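Side-chain contact in ABC transporter, periplasmic substrate-binding protein (Thermotoga maritima, PDB 2HPG), which probably captures a solute in the periplasm and hands it to a tripartite ATP-independent (TRAP) membrane transporter: residues K119-L124 with I130-F135. Numbering follows the deposited sequence.
Sequences KWLKEL and IKVLSF
One water is gripped by three backbone groups where Leu121 faces Ile130 and Val132. It donates to Leu121 O at 2.7 Å and to Ile130 O at 3.0 Å. It also accepts from Val132 N at 3.1 Å. The helix and the strand share one direct backbone bond, from Ile130 N to Leu124 O at 3.0 Å. That bond is fairly straight at the hydrogen, 161°, but the donor sits above the carbonyl plane, 45° out of it.

Beside these polar links lies an apolar seam. Leu121 CD2 meets Val132 CG2 at 3.6 Å, and the two side chains cross at about a right angle. Val132 has CG1 anti to the backbone N (chi1 178°), which leaves CG2 anti to the carbonyl carbon and turned to the helix. The same methyl, CG2, receives Leu124 CD1 at 4.0 Å, so it lies against both leucines. The other branch of Leu124, CD2, touches Ile130 CD1 at 3.9 Å, the far end of the isoleucine chain.

Helix 115-128 leads directly into strand 130-146, which pairs antiparallel with strand 218-234. Leu124 also touches Val81 and Ile84, while Ile130 and Val132 reach Ile232 and Phe230 of strand 218-234. The helix is thus packed against the start of the long strand 130-146.

Leu121 O and Ile130 O, 4.4 Å apart, are both acceptors and cannot bond each other. The water between them donates one hydrogen bond to each, so methyl packing and a bridged backbone together join helix to strand.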
# COMPACT_ATOMS: atom_id res chain seq x y z
N LYS A 119 -15.29 12.01 6.38
CA LYS A 119 -14.85 12.79 7.52
C LYS A 119 -13.33 12.85 7.60
O LYS A 119 -12.74 13.92 7.60
CB LYS A 119 -15.41 12.23 8.83
CG LYS A 119 -14.88 12.96 10.07
CD LYS A 119 -15.47 12.44 11.35
CE LYS A 119 -14.76 11.17 11.81
NZ LYS A 119 -15.45 10.51 12.97
N TRP A 120 -12.69 11.68 7.66
CA TRP A 120 -11.23 11.61 7.80
C TRP A 120 -10.51 12.39 6.71
O TRP A 120 -9.48 12.99 6.98
CB TRP A 120 -10.74 10.16 7.72
CG TRP A 120 -11.19 9.29 8.84
CD1 TRP A 120 -11.56 9.68 10.09
CD2 TRP A 120 -11.28 7.86 8.82
NE1 TRP A 120 -11.89 8.59 10.85
CE2 TRP A 120 -11.73 7.46 10.10
CE3 TRP A 120 -11.04 6.88 7.86
CZ2 TRP A 120 -11.95 6.11 10.43
CZ3 TRP A 120 -11.25 5.55 8.18
CH2 TRP A 120 -11.69 5.18 9.46
N LEU A 121 -11.05 12.35 5.49
CA LEU A 121 -10.42 13.00 4.35
C LEU A 121 -10.57 14.51 4.41
O LEU A 121 -9.73 15.24 3.89
CB LEU A 121 -11.01 12.48 3.03
CG LEU A 121 -10.78 10.99 2.76
CD1 LEU A 121 -11.39 10.60 1.40
CD2 LEU A 121 -9.29 10.64 2.84
N LYS A 122 -11.66 14.97 5.02
CA LYS A 122 -11.89 16.39 5.25
C LYS A 122 -10.96 16.91 6.33
O LYS A 122 -10.50 18.04 6.24
CB LYS A 122 -13.34 16.63 5.65
CG LYS A 122 -13.72 18.10 5.71
CD LYS A 122 -15.24 18.24 5.84
CE LYS A 122 -15.69 19.69 5.90
NZ LYS A 122 -17.18 19.77 5.90
N GLU A 123 -10.71 16.10 7.36
CA GLU A 123 -9.75 16.44 8.43
C GLU A 123 -8.32 16.49 7.91
O GLU A 123 -7.54 17.33 8.35
CB GLU A 123 -9.83 15.44 9.59
CG GLU A 123 -11.17 15.45 10.32
CD GLU A 123 -11.34 14.35 11.37
OE1 GLU A 123 -10.42 13.52 11.58
OE2 GLU A 123 -12.43 14.32 12.00
N LEU A 124 -7.97 15.59 6.99
CA LEU A 124 -6.64 15.59 6.40
C LEU A 124 -6.42 16.87 5.61
O LEU A 124 -5.36 17.47 5.67
CB LEU A 124 -6.42 14.37 5.49
CG LEU A 124 -5.92 13.08 6.14
CD1 LEU A 124 -5.92 11.95 5.11
CD2 LEU A 124 -4.54 13.25 6.76
N ILE A 130 -3.59 18.06 3.31
CA ILE A 130 -3.39 16.87 2.47
C ILE A 130 -4.67 16.53 1.73
O ILE A 130 -5.70 16.29 2.35
CB ILE A 130 -3.00 15.64 3.32
CG1 ILE A 130 -1.68 15.89 4.05
CG2 ILE A 130 -2.91 14.38 2.43
CD1 ILE A 130 -1.44 14.93 5.21
N LYS A 131 -4.60 16.52 0.41
CA LYS A 131 -5.70 16.09 -0.43
C LYS A 131 -5.42 14.66 -0.93
O LYS A 131 -4.40 14.41 -1.59
CB LYS A 131 -5.86 17.05 -1.62
CG LYS A 131 -6.81 16.62 -2.72
CD LYS A 131 -8.24 16.54 -2.21
CE LYS A 131 -9.16 16.00 -3.27
NZ LYS A 131 -10.56 15.95 -2.78
N VAL A 132 -6.31 13.73 -0.60
CA VAL A 132 -6.28 12.38 -1.17
C VAL A 132 -6.98 12.37 -2.54
O VAL A 132 -8.17 12.65 -2.63
CB VAL A 132 -6.95 11.36 -0.19
CG1 VAL A 132 -6.97 9.95 -0.76
CG2 VAL A 132 -6.23 11.37 1.14
N LEU A 133 -6.24 12.09 -3.61
CA LEU A 133 -6.84 12.01 -4.93
C LEU A 133 -7.43 10.62 -5.18
O LEU A 133 -8.39 10.46 -5.97
CB LEU A 133 -5.80 12.27 -6.02
CG LEU A 133 -5.23 13.67 -6.18
CD1 LEU A 133 -4.13 13.58 -7.22
CD2 LEU A 133 -6.31 14.63 -6.64
N SER A 134 -6.84 9.61 -4.54
CA SER A 134 -7.28 8.24 -4.72
C SER A 134 -6.63 7.29 -3.72
O SER A 134 -5.49 7.52 -3.28
CB SER A 134 -6.97 7.77 -6.14
OG SER A 134 -7.42 6.43 -6.34
N PHE A 135 -7.37 6.23 -3.37
CA PHE A 135 -6.78 5.06 -2.71
C PHE A 135 -7.16 3.73 -3.37
O PHE A 135 -7.14 2.70 -2.72
CB PHE A 135 -7.06 5.05 -1.19
CG PHE A 135 -8.53 5.02 -0.82
CD1 PHE A 135 -9.23 3.81 -0.72
CD2 PHE A 135 -9.21 6.21 -0.51
CE1 PHE A 135 -10.56 3.77 -0.37
CE2 PHE A 135 -10.57 6.19 -0.15
CZ PHE A 135 -11.25 4.97 -0.08
O HOH W 1 -8.15 14.58 1.75